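Local atomic coordinates of prolyl-tRNA synthetase (Giardia lamblia ATCC 50803, PDB entry 3IAL), a protein that probably attaches L-proline to tRNA(Pro) in an ATP-dependent reaction that passes through an enzyme-bound prolyl-adenylate. Residues 119-127 against 145-153. Residues are numbered along the deposited sequence; the frame is centred on the assembly and turned at random.
Sequences LRPTSETAI and IHQTCTIFR. With PR8 (5'-O-[(R)-hydroxy{[(2S)-pyrrolidin-2-ylcarbonyl]oxy}phosphoryl]adenosine), chain H.
In the class II synthetase core, the TXE loop (Thr122-Ser123-Glu124), which follows strand 111-119 and leads into helix 124-134, lies against strand 143-152, directly followed by the motif 2 arginine, Arg153, beside the prolyl-adenylate. Arg153 grips the carbonyl of Pro121 side-on: NE (2.9 Å) and NH2 (3.1 Å) both donate to Pro121 O, which lies in the guanidinium plane. A bend at chi2 (-88°) folds the arginine back to this oxygen. One residue earlier, Phe152 N donates to Arg120 O (2.8 Å), while CD1 of Leu119 sits over a face of the Phe152 ring, 4.0 Å from its centroid. Arg120, extended from CG to NE, slants across toward the strand; its NE meets Thr150 O at 3.0 Å, nearly in line with the C=O bond, and Cys149 SG lies over the rim of one guanidinium face. Arg120 NH1 also donates to Phe79 O, and a water joins it to Ser123 OG and Gln147 NE2, both hydrogen-bonded to Glu172 OE1, while Gln147 OE1 accepts from Phe79 N. Thr122 OG1 donates to the syn lone pair of Glu124 OE1 and accepts from the prolyl nitrogen (2.8 Å); Glu124 OE2 lies 2.7 Å from that nitrogen. The arginines thus reach across in opposite directions, consistent with holding Thr122 and Glu124 at the prolyl amine, where the carboxylate would probably favour a protonated nitrogen.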
loop_
_atom_site.group_PDB
_atom_site.type_symbol
_atom_site.label_atom_id
_atom_site.label_comp_id
_atom_site.label_asym_id
_atom_site.label_seq_id
_atom_site.Cartn_x
_atom_site.Cartn_y
_atom_site.Cartn_z
ATOM N N LEU B 119 -14.931 -12.959 6.409
ATOM C CA LEU B 119 -14.086 -11.817 6.110
ATOM C C LEU B 119 -13.342 -11.497 7.409
ATOM O O LEU B 119 -13.965 -11.400 8.464
ATOM C CB LEU B 119 -14.915 -10.618 5.663
ATOM C CG LEU B 119 -15.825 -10.803 4.445
ATOM C CD1 LEU B 119 -16.433 -9.461 4.073
ATOM C CD2 LEU B 119 -15.070 -11.403 3.261
ATOM N N ARG B 120 -12.022 -11.364 7.333
ATOM C CA ARG B 120 -11.190 -11.151 8.521
ATOM C C ARG B 120 -11.646 -9.970 9.395
ATOM O O ARG B 120 -11.721 -8.845 8.925
ATOM C CB ARG B 120 -9.718 -10.966 8.127
ATOM C CG ARG B 120 -9.464 -9.849 7.142
ATOM C CD ARG B 120 -7.991 -9.776 6.788
ATOM N NE ARG B 120 -7.824 -8.893 5.644
ATOM C CZ ARG B 120 -6.909 -9.024 4.692
ATOM N NH1 ARG B 120 -6.012 -10.005 4.704
ATOM N NH2 ARG B 120 -6.914 -8.153 3.700
ATOM N N PRO B 121 -11.994 -10.235 10.660
ATOM C CA PRO B 121 -12.179 -9.131 11.614
ATOM C C PRO B 121 -10.862 -8.689 12.241
ATOM O O PRO B 121 -10.756 -7.594 12.788
ATOM C CB PRO B 121 -13.081 -9.749 12.674
ATOM C CG PRO B 121 -12.723 -11.194 12.672
ATOM C CD PRO B 121 -12.456 -11.521 11.216
ATOM N N THR B 122 -9.888 -9.584 12.171
ATOM C CA THR B 122 -8.536 -9.397 12.663
ATOM C C THR B 122 -7.923 -10.747 12.294
ATOM O O THR B 122 -8.661 -11.725 12.105
ATOM C CB THR B 122 -8.477 -9.117 14.190
ATOM O OG1 THR B 122 -7.108 -9.008 14.604
ATOM C CG2 THR B 122 -9.184 -10.226 14.974
ATOM N N SER B 123 -6.612 -10.818 12.134
ATOM C CA SER B 123 -6.048 -11.953 11.410
ATOM C C SER B 123 -5.312 -13.029 12.222
ATOM O O SER B 123 -4.719 -13.928 11.635
ATOM C CB SER B 123 -5.168 -11.444 10.265
ATOM O OG SER B 123 -5.869 -10.474 9.504
ATOM N N GLU B 124 -5.381 -12.972 13.552
ATOM C CA GLU B 124 -4.690 -13.963 14.395
ATOM C C GLU B 124 -4.892 -15.402 13.921
ATOM O O GLU B 124 -3.919 -16.123 13.726
ATOM C CB GLU B 124 -5.109 -13.861 15.867
ATOM C CG GLU B 124 -4.467 -12.698 16.619
ATOM C CD GLU B 124 -5.117 -11.349 16.335
ATOM O OE1 GLU B 124 -6.172 -11.298 15.664
ATOM O OE2 GLU B 124 -4.563 -10.333 16.791
ATOM N N THR B 125 -6.142 -15.815 13.733
ATOM C CA THR B 125 -6.437 -17.231 13.486
ATOM C C THR B 125 -5.828 -17.717 12.171
ATOM O O THR B 125 -5.336 -18.844 12.084
ATOM C CB THR B 125 -7.960 -17.521 13.523
ATOM O OG1 THR B 125 -8.642 -16.708 12.562
ATOM C CG2 THR B 125 -8.533 -17.239 14.907
ATOM N N ALA B 126 -5.830 -16.843 11.169
ATOM C CA ALA B 126 -5.260 -17.139 9.855
ATOM C C ALA B 126 -3.736 -17.126 9.899
ATOM O O ALA B 126 -3.090 -18.041 9.398
ATOM C CB ALA B 126 -5.780 -16.140 8.820
ATOM N N ILE B 127 -3.161 -16.101 10.521
ATOM C CA ILE B 127 -1.715 -15.964 10.570
ATOM C C ILE B 127 -1.049 -17.052 11.419
ATOM O O ILE B 127 -0.024 -17.596 11.018
ATOM C CB ILE B 127 -1.288 -14.562 11.060
ATOM C CG1 ILE B 127 -1.605 -13.526 9.979
ATOM C CG2 ILE B 127 0.215 -14.537 11.386
ATOM C CD1 ILE B 127 -1.626 -12.108 10.463
ATOM N N ILE B 145 6.184 -10.223 11.285
ATOM C CA ILE B 145 5.540 -9.749 10.077
ATOM C C ILE B 145 4.500 -8.673 10.369
ATOM O O ILE B 145 4.167 -8.416 11.512
ATOM C CB ILE B 145 4.932 -10.919 9.258
ATOM C CG1 ILE B 145 3.957 -11.767 10.087
ATOM C CG2 ILE B 145 6.060 -11.828 8.707
ATOM C CD1 ILE B 145 2.598 -11.171 10.292
ATOM N N HIS B 146 4.022 -8.021 9.317
ATOM C CA HIS B 146 2.923 -7.083 9.433
ATOM C C HIS B 146 2.276 -6.922 8.073
ATOM O O HIS B 146 2.899 -7.217 7.056
ATOM C CB HIS B 146 3.405 -5.727 9.955
ATOM C CG HIS B 146 4.266 -4.985 8.992
ATOM N ND1 HIS B 146 3.765 -4.030 8.132
ATOM C CD2 HIS B 146 5.589 -5.072 8.733
ATOM C CE1 HIS B 146 4.750 -3.551 7.394
ATOM N NE2 HIS B 146 5.865 -4.172 7.730
ATOM N N GLN B 147 1.028 -6.467 8.065
ATOM C CA GLN B 147 0.317 -6.194 6.829
ATOM C C GLN B 147 -0.588 -4.979 6.969
ATOM O O GLN B 147 -1.142 -4.720 8.030
ATOM C CB GLN B 147 -0.501 -7.398 6.385
ATOM C CG GLN B 147 -1.639 -7.783 7.311
ATOM C CD GLN B 147 -2.380 -9.001 6.808
ATOM O OE1 GLN B 147 -1.953 -9.636 5.842
ATOM N NE2 GLN B 147 -3.493 -9.345 7.468
ATOM N N THR B 148 -0.707 -4.241 5.876
ATOM C CA THR B 148 -1.587 -3.096 5.780
ATOM C C THR B 148 -2.715 -3.575 4.906
ATOM O O THR B 148 -2.480 -4.041 3.797
ATOM C CB THR B 148 -0.886 -1.916 5.103
ATOM O OG1 THR B 148 0.170 -1.460 5.951
ATOM C CG2 THR B 148 -1.874 -0.782 4.814
ATOM N N CYS B 149 -3.933 -3.486 5.414
ATOM C CA CYS B 149 -5.083 -4.052 4.719
ATOM C C CYS B 149 -6.346 -3.529 5.381
ATOM O O CYS B 149 -6.278 -2.675 6.265
ATOM C CB CYS B 149 -5.054 -5.586 4.782
ATOM S SG CYS B 149 -5.316 -6.279 6.463
ATOM N N THR B 150 -7.494 -4.050 4.964
ATOM C CA THR B 150 -8.738 -3.741 5.641
ATOM C C THR B 150 -9.228 -4.984 6.373
ATOM O O THR B 150 -8.952 -6.120 5.949
ATOM C CB THR B 150 -9.805 -3.161 4.686
ATOM O OG1 THR B 150 -10.377 -4.191 3.867
ATOM C CG2 THR B 150 -9.195 -2.084 3.807
ATOM N N ILE B 151 -9.899 -4.749 7.501
ATOM C CA ILE B 151 -10.599 -5.787 8.254
ATOM C C ILE B 151 -12.080 -5.415 8.284
ATOM O O ILE B 151 -12.449 -4.302 7.875
ATOM C CB ILE B 151 -10.045 -5.942 9.691
ATOM C CG1 ILE B 151 -9.966 -4.583 10.404
ATOM C CG2 ILE B 151 -8.670 -6.621 9.660
ATOM C CD1 ILE B 151 -9.913 -4.698 11.940
ATOM N N PHE B 152 -12.917 -6.337 8.762
ATOM C CA PHE B 152 -14.376 -6.198 8.670
ATOM C C PHE B 152 -15.074 -6.506 10.001
ATOM O O PHE B 152 -14.850 -7.558 10.588
ATOM C CB PHE B 152 -14.920 -7.116 7.568
ATOM C CG PHE B 152 -14.358 -6.819 6.197
ATOM C CD1 PHE B 152 -15.057 -6.013 5.304
ATOM C CD2 PHE B 152 -13.136 -7.343 5.805
ATOM C CE1 PHE B 152 -14.547 -5.736 4.045
ATOM C CE2 PHE B 152 -12.608 -7.067 4.534
ATOM C CZ PHE B 152 -13.313 -6.264 3.658
ATOM N N ARG B 153 -15.913 -5.578 10.468
ATOM C CA ARG B 153 -16.639 -5.725 11.732
ATOM C C ARG B 153 -18.117 -5.412 11.526
ATOM O O ARG B 153 -18.497 -4.247 11.399
ATOM C CB ARG B 153 -16.075 -4.774 12.795
ATOM C CG ARG B 153 -14.582 -4.877 13.052
ATOM C CD ARG B 153 -14.243 -5.898 14.092
ATOM N NE ARG B 153 -12.794 -6.045 14.250
ATOM C CZ ARG B 153 -12.043 -5.480 15.196
ATOM N NH1 ARG B 153 -12.568 -4.694 16.129
ATOM N NH2 ARG B 153 -10.735 -5.715 15.211
HETATM C C PR8 H . -6.078 -5.917 17.616
HETATM N N PR8 H . -5.261 -7.771 16.300
HETATM O O PR8 H . -7.075 -6.007 16.897
HETATM P P PR8 H . -7.101 -3.950 18.739
HETATM N N1 PR8 H . -13.083 1.520 13.385
HETATM C C2 PR8 H . -11.876 2.060 13.255
HETATM N N3 PR8 H . -10.817 1.600 13.925
HETATM C C4 PR8 H . -10.925 0.571 14.763
HETATM C C5 PR8 H . -12.176 -0.015 14.932
HETATM C C6 PR8 H . -13.266 0.478 14.219
HETATM N N6 PR8 H . -14.469 -0.078 14.363
HETATM N N7 PR8 H . -12.036 -1.006 15.803
HETATM C C8 PR8 H . -10.754 -1.049 16.174
HETATM N N9 PR8 H . -10.068 -0.082 15.549
HETATM C CA PR8 H . -4.893 -6.856 17.393
HETATM C CB PR8 H . -3.704 -6.042 16.908
HETATM C CD PR8 H . -4.166 -7.765 15.336
HETATM C CG PR8 H . -3.647 -6.323 15.400
HETATM C "C1'" PR8 H . -8.603 0.175 15.724
HETATM O O10 PR8 H . -5.921 -5.048 18.651
HETATM O O1P PR8 H . -8.391 -4.511 19.215
HETATM C "C2'" PR8 H . -8.258 0.707 17.137
HETATM O "O2'" PR8 H . -7.259 1.734 17.043
HETATM O O2P PR8 H . -6.557 -2.839 19.764
HETATM C "C3'" PR8 H . -7.617 -0.490 17.798
HETATM O "O3'" PR8 H . -6.746 -0.068 18.851
HETATM C "C4'" PR8 H . -6.811 -0.969 16.605
HETATM O "O4'" PR8 H . -7.839 -1.067 15.595
HETATM C "C5'" PR8 H . -6.179 -2.303 16.936
HETATM O "O5'" PR8 H . -7.175 -3.239 17.298
HETATM O O HOH W 1 -16.009 -10.056 9.218
HETATM O O HOH W 2 -5.407 -11.692 7.069
#